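Local coordinates for cobalamin biosynthesis protein (Agrobacterium tumefaciens, PDB 3BY5) that probably takes part in the biosynthesis of cobalamin (vitamin B12), like other proteins of the CbiG family, at residues R31-E34 and R35-V39; A47-K50 and A51-G55; E76-A79 and A80-M83. One frame throughout, in Å; residues are numbered along the deposited sequence.

Following the chain from the N terminus, the three interactions come one after another, none enclosing or crossing another, and each is local to a continuous stretch. Interaction 1 (31-39) ends helix 23-37, the crossover between parallel strands 11-17 and 43-46. Interaction 2 (47-55) turns the chain from strand 43-46 into helix 54-62, which leads on to strand 67-69, and it reaches the second subunit. Interaction 3 (76-83) is a run of helix 72-84, packed beside helix 98-107. Interactions 1 and 3 lie on opposite sides of the chain's centre, their own centres about 26 Å apart; the nearest atoms of interactions 2 and 3 are about 8 Å apart.

Interaction 1 of 3, residues R31-E34 and R35-V39; sequences RAAE and RAFGV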
loop_
_atom_site.group_PDB
_atom_site.type_symbol
_atom_site.label_atom_id
_atom_site.label_comp_id
_atom_site.label_asym_id
_atom_site.label_seq_id
_atom_site.Cartn_x
_atom_site.Cartn_y
_atom_site.Cartn_z
ATOM N N ARG A 31 17.620 3.797 -5.015
ATOM C CA ARG A 31 18.292 4.409 -6.164
ATOM C C ARG A 31 19.511 3.623 -6.654
ATOM O O ARG A 31 19.816 3.639 -7.849
ATOM C CB ARG A 31 18.676 5.862 -5.877
ATOM C CG ARG A 31 17.504 6.831 -5.840
ATOM C CD ARG A 31 17.975 8.250 -6.113
ATOM N NE ARG A 31 17.164 9.251 -5.417
ATOM C CZ ARG A 31 16.065 9.821 -5.910
ATOM N NH1 ARG A 31 15.614 9.498 -7.118
ATOM N NH2 ARG A 31 15.412 10.721 -5.185
ATOM N N ALA A 32 20.193 2.939 -5.737
ATOM C CA ALA A 32 21.301 2.051 -6.097
ATOM C C ALA A 32 20.798 0.815 -6.835
ATOM O O ALA A 32 21.441 0.359 -7.773
ATOM C CB ALA A 32 22.107 1.654 -4.870
ATOM N N ALA A 33 19.649 0.291 -6.407
ATOM C CA ALA A 33 18.975 -0.823 -7.074
ATOM C C ALA A 33 18.562 -0.460 -8.494
ATOM O O ALA A 33 18.739 -1.249 -9.423
ATOM C CB ALA A 33 17.763 -1.254 -6.273
ATOM N N GLU A 34 18.020 0.746 -8.646
ATOM C CA GLU A 34 17.616 1.271 -9.940
ATOM C C GLU A 34 18.787 1.338 -10.913
ATOM O O GLU A 34 18.679 0.884 -12.052
ATOM C CB GLU A 34 16.974 2.646 -9.767
ATOM C CG GLU A 34 15.586 2.570 -9.178
ATOM C CD GLU A 34 14.934 3.918 -9.017
ATOM O OE1 GLU A 34 13.786 4.074 -9.483
ATOM O OE2 GLU A 34 15.557 4.822 -8.424
ATOM N N ARG A 35 19.909 1.877 -10.440
ATOM C CA ARG A 35 21.128 1.982 -11.241
ATOM C C ARG A 35 21.768 0.632 -11.547
ATOM O O ARG A 35 22.167 0.386 -12.683
ATOM C CB ARG A 35 22.142 2.906 -10.563
ATOM C CG ARG A 35 21.745 4.367 -10.587
ATOM C CD ARG A 35 22.884 5.276 -10.151
ATOM N NE ARG A 35 23.238 5.091 -8.749
ATOM C CZ ARG A 35 22.657 5.715 -7.728
ATOM N NH1 ARG A 35 21.674 6.586 -7.936
ATOM N NH2 ARG A 35 23.064 5.462 -6.491
ATOM N N ALA A 36 21.849 -0.238 -10.540
ATOM C CA ALA A 36 22.472 -1.558 -10.682
ATOM C C ALA A 36 21.728 -2.498 -11.614
ATOM O O ALA A 36 22.343 -3.375 -12.214
ATOM C CB ALA A 36 22.650 -2.220 -9.328
ATOM N N PHE A 37 20.416 -2.323 -11.735
ATOM C CA PHE A 37 19.602 -3.268 -12.492
ATOM C C PHE A 37 18.954 -2.681 -13.744
ATOM O O PHE A 37 18.394 -3.415 -14.561
ATOM C CB PHE A 37 18.561 -3.916 -11.584
ATOM C CG PHE A 37 19.161 -4.718 -10.459
ATOM C CD1 PHE A 37 20.129 -5.692 -10.718
ATOM C CD2 PHE A 37 18.758 -4.507 -9.142
ATOM C CE1 PHE A 37 20.691 -6.437 -9.684
ATOM C CE2 PHE A 37 19.308 -5.250 -8.100
ATOM C CZ PHE A 37 20.279 -6.219 -8.371
ATOM N N GLY A 38 19.046 -1.366 -13.902
ATOM C CA GLY A 38 18.509 -0.711 -15.083
ATOM C C GLY A 38 17.002 -0.653 -15.042
ATOM O O GLY A 38 16.338 -0.843 -16.059
ATOM N N VAL A 39 16.463 -0.404 -13.853
ATOM C CA VAL A 39 15.019 -0.305 -13.652
ATOM C C VAL A 39 14.649 1.067 -13.101
ATOM O O VAL A 39 15.521 1.852 -12.717
ATOM C CB VAL A 39 14.471 -1.421 -12.710
ATOM C CG1 VAL A 39 14.662 -2.800 -13.332
ATOM C CG2 VAL A 39 15.115 -1.349 -11.325
#
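Arg31 and Ala32 give their carbonyls to Arg35 N and Ala36 N in the last regular bonds of helix 23-37, with Ala36 N to Ala32 O at 2.9 Å, before Gly38 leaves helical geometry with a positive phi of 74°. The bond from Phe37 N to Ala33 O is already weak. Glu34 O then takes two donors: Gly38 N in a weak bond, and Val39 N at 3.1 Å, which sits in the carbonyl plane on a lone pair. This i to i+5 bond and the glycine with positive phi are features of a Schellman motif, and CG2 of Val39 lies 3.9 Å from CA of Glu34 across the turn. Arg35 folds back along the helix: with chi3 at -66° its chain bends so that one guanidinium face lies over Arg31 O, which stands 3.4 Å above the plane, near its centre. NH1 of Arg35 lies 3.7 Å from CB of Arg31, and NH2 of Arg35 reaches over Ala32. The Phe37 ring approaches Ala33 O obliquely, CD2 being 3.3 Å from that oxygen, and packs with Ala33 on strands 112-120 and 123-129 of the sheet. Glu34 extends from the other flank, its OE1 hydrogen-bonded to the backbone N of Val41. The helix end is thus held by one carbonyl that serves two amides and by a carboxylate that grips the backbone of Val41, just past the turn. The carbonyl oxygen of Arg31 under the guanidinium face accepts no hydrogen bond from it, so the attraction there is probably electrostatic.

Interaction 2 of 3, residues A47-K50 and A51-G55; sequences APLK and ADEAG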
loop_
_atom_site.group_PDB
_atom_site.type_symbol
_atom_site.label_atom_id
_atom_site.label_comp_id
_atom_site.label_asym_id
_atom_site.label_seq_id
_atom_site.Cartn_x
_atom_site.Cartn_y
_atom_site.Cartn_z
ATOM N N ALA A 47 6.693 -5.803 4.274
ATOM C CA ALA A 47 6.023 -6.732 5.165
ATOM C C ALA A 47 5.512 -5.928 6.355
ATOM O O ALA A 47 5.904 -4.770 6.497
ATOM C CB ALA A 47 7.011 -7.765 5.613
ATOM N N PRO A 48 4.663 -6.528 7.181
ATOM C CA PRO A 48 4.183 -5.873 8.403
ATOM C C PRO A 48 5.334 -5.344 9.252
ATOM O O PRO A 48 6.149 -6.127 9.740
ATOM C CB PRO A 48 3.461 -7.003 9.140
ATOM C CG PRO A 48 3.007 -7.918 8.059
ATOM C CD PRO A 48 4.071 -7.866 7.001
ATOM N N LEU A 49 5.395 -4.028 9.422
ATOM C CA LEU A 49 6.577 -3.381 9.978
ATOM C C LEU A 49 6.588 -3.468 11.500
ATOM O O LEU A 49 5.538 -3.583 12.133
ATOM C CB LEU A 49 6.646 -1.919 9.534
ATOM C CG LEU A 49 5.328 -1.283 9.085
ATOM C CD1 LEU A 49 4.458 -0.947 10.287
ATOM C CD2 LEU A 49 5.588 -0.045 8.242
ATOM N N LYS A 50 7.782 -3.412 12.083
ATOM C CA LYS A 50 8.075 -4.156 13.302
ATOM C C LYS A 50 8.080 -3.239 14.521
ATOM O O LYS A 50 7.032 -2.962 15.105
ATOM C CB LYS A 50 9.419 -4.876 13.180
ATOM C CG LYS A 50 9.313 -6.312 12.696
ATOM C CD LYS A 50 10.648 -7.031 12.802
ATOM C CE LYS A 50 11.407 -6.982 11.487
ATOM N NZ LYS A 50 12.067 -5.664 11.275
ATOM N N ALA A 51 9.265 -2.771 14.898
ATOM C CA ALA A 51 9.397 -1.804 15.980
ATOM C C ALA A 51 9.617 -0.396 15.438
ATOM O O ALA A 51 9.001 0.562 15.904
ATOM C CB ALA A 51 10.533 -2.200 16.910
ATOM N N ASP A 52 10.499 -0.279 14.451
ATOM C CA ASP A 52 10.644 0.961 13.697
ATOM C C ASP A 52 9.889 0.892 12.374
ATOM O O ASP A 52 9.932 -0.121 11.675
ATOM C CB ASP A 52 12.123 1.264 13.444
ATOM C CG ASP A 52 12.357 2.698 13.010
ATOM O OD1 ASP A 52 12.325 3.596 13.876
ATOM O OD2 ASP A 52 12.573 2.926 11.801
ATOM N N GLU A 53 9.199 1.977 12.034
ATOM C CA GLU A 53 8.291 1.981 10.894
ATOM C C GLU A 53 8.336 3.317 10.159
ATOM O O GLU A 53 7.845 3.434 9.036
ATOM C CB GLU A 53 6.861 1.678 11.347
ATOM C CG GLU A 53 6.142 2.865 11.966
ATOM C CD GLU A 53 6.566 3.121 13.398
ATOM O OE1 GLU A 53 7.699 2.742 13.761
ATOM O OE2 GLU A 53 5.765 3.700 14.162
ATOM N N ALA A 54 8.927 4.319 10.800
ATOM C CA ALA A 54 8.862 5.685 10.306
ATOM C C ALA A 54 9.855 5.932 9.184
ATOM O O ALA A 54 9.575 6.713 8.279
ATOM C CB ALA A 54 9.087 6.667 11.444
ATOM N N GLY A 55 11.000 5.254 9.248
ATOM C CA GLY A 55 12.064 5.417 8.262
ATOM C C GLY A 55 11.623 5.042 6.865
ATOM O O GLY A 55 11.920 5.744 5.906
#
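Leu49 and Glu53 meet across the connection that carries the chain from strand 43-46 into helix 54-62, with Glu53 at the N-cap position of that helix. No hydrogen bond joins 47-50 to 51-55; the contact is carbon against carbon, Leu49 on the CB of Glu53, and the alpha carbons of the two residues are 5.7 Å apart across the bend. The leucine side chain points toward the opposite limb, and its two methyl branches share a single carbon: CD1 lies 3.7 Å and CD2 3.8 Å from Glu53 CB, with Leu49 CG a little farther at 4.0 Å. The glutamate meets them with its base alone. Its CG stands between the backbone N and the carbonyl carbon (chi1 79°), and the bend at chi2, -78°, takes the carboxylate away from the leucine. Leu49 CB also comes within 4.3 Å of Asp52 O, where the loop turns back. Lys50 leads out of the bend, and its NZ lies near the guanidinium of Arg18, a neighbour of like charge. On the flank of the pair Leu49 packs on Ala57 and Glu53 on Ala54 of the second subunit. There Glu53 OE2 is also close to Glu53 OE2 of that subunit, a closeness that would probably raise the pKa of one of the two carboxylates. The loop from strand 43-46 into helix 54-62 is the first connection of a beta-alpha-beta unit that continues to the parallel strand 67-69.

Interaction 3 of 3, residues E76-A79 and A80-M83; sequences EAVA and AETM
Thr82 has chi1 at 52°, which sets OG1 between its backbone N and carbonyl carbon and turns the hydroxyl back over the preceding turn toward Val78 and Ala79. OG1 lies 3.1 Å from Val78 O and 2.9 Å from Ala79 O, a single hydroxyl proton placed between two carbonyl oxygens. Val78 O also accepts Thr82 N at 3.0 Å, while CG2 of the threonine rests against the same oxygen. Glu81, with CG beside its backbone N (chi1 -75°), runs back along the helix so that CG and CD lie 3.4 Å from Ala77 O, and OE1 makes a weak, long ion pair with Arg74. Backbone bonds from Ala80 N to Glu76 O and Glu81 N to Ala77 O, each 2.9 Å, carry the regular helix beneath. On another flank the selenomethionine Met83 runs back so that its SE lies 3.6 Å from Ala79 O. Val78 and Thr82 face Leu104 of helix 98-107, so the hydroxyl of the buried Thr82 finds its acceptors in its own helix and its methyl group can join the apolar interface.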
loop_
_atom_site.group_PDB
_atom_site.type_symbol
_atom_site.label_atom_id
_atom_site.label_comp_id
_atom_site.label_asym_id
_atom_site.label_seq_id
_atom_site.Cartn_x
_atom_site.Cartn_y
_atom_site.Cartn_z
ATOM N N GLU A 76 1.918 -14.882 3.023
ATOM C CA GLU A 76 1.890 -16.339 3.091
ATOM C C GLU A 76 1.304 -16.971 1.825
ATOM O O GLU A 76 1.847 -17.943 1.309
ATOM C CB GLU A 76 1.126 -16.811 4.330
ATOM C CG GLU A 76 1.891 -16.664 5.652
ATOM C CD GLU A 76 3.110 -17.580 5.774
ATOM O OE1 GLU A 76 3.140 -18.664 5.139
ATOM O OE2 GLU A 76 4.039 -17.212 6.529
ATOM N N ALA A 77 0.213 -16.395 1.327
ATOM C CA ALA A 77 -0.439 -16.847 0.099
ATOM C C ALA A 77 0.504 -16.815 -1.094
ATOM O O ALA A 77 0.607 -17.794 -1.824
ATOM C CB ALA A 77 -1.673 -16.003 -0.182
ATOM N N VAL A 78 1.195 -15.688 -1.259
ATOM C CA VAL A 78 2.157 -15.457 -2.345
ATOM C C VAL A 78 3.330 -16.431 -2.275
ATOM O O VAL A 78 3.694 -17.043 -3.282
ATOM C CB VAL A 78 2.635 -13.980 -2.339
ATOM C CG1 VAL A 78 3.902 -13.780 -3.146
ATOM C CG2 VAL A 78 1.542 -13.104 -2.884
ATOM N N ALA A 79 3.883 -16.594 -1.075
ATOM C CA ALA A 79 4.960 -17.552 -0.835
ATOM C C ALA A 79 4.542 -18.980 -1.165
ATOM O O ALA A 79 5.318 -19.727 -1.753
ATOM C CB ALA A 79 5.449 -17.456 0.594
ATOM N N ALA A 80 3.313 -19.339 -0.794
ATOM C CA ALA A 80 2.733 -20.646 -1.112
ATOM C C ALA A 80 2.569 -20.848 -2.613
ATOM O O ALA A 80 2.956 -21.884 -3.127
ATOM C CB ALA A 80 1.402 -20.827 -0.403
ATOM N N GLU A 81 2.017 -19.849 -3.302
ATOM C CA GLU A 81 1.850 -19.869 -4.765
ATOM C C GLU A 81 3.161 -20.063 -5.535
ATOM O O GLU A 81 3.210 -20.813 -6.515
ATOM C CB GLU A 81 1.164 -18.584 -5.249
ATOM C CG GLU A 81 -0.336 -18.515 -4.974
ATOM C CD GLU A 81 -0.864 -17.086 -4.863
ATOM O OE1 GLU A 81 -1.823 -16.869 -4.090
ATOM O OE2 GLU A 81 -0.328 -16.177 -5.539
ATOM N N THR A 82 4.222 -19.404 -5.074
ATOM C CA THR A 82 5.518 -19.442 -5.750
ATOM C C THR A 82 6.259 -20.760 -5.535
ATOM O O THR A 82 7.268 -21.023 -6.185
ATOM C CB THR A 82 6.425 -18.265 -5.323
ATOM O OG1 THR A 82 6.503 -18.212 -3.896
ATOM C CG2 THR A 82 5.883 -16.947 -5.846
HETATM N N MSE A 83 5.749 -21.583 -4.624
HETATM C CA MSE A 83 6.332 -22.890 -4.346
HETATM C C MSE A 83 5.514 -24.034 -4.934
HETATM O O MSE A 83 5.938 -25.191 -4.890
HETATM C CB MSE A 83 6.490 -23.083 -2.844
HETATM C CG MSE A 83 7.574 -22.224 -2.242
HETATM SE SE MSE A 83 7.521 -22.248 -0.306
HETATM C CE MSE A 83 8.090 -24.099 -0.006
#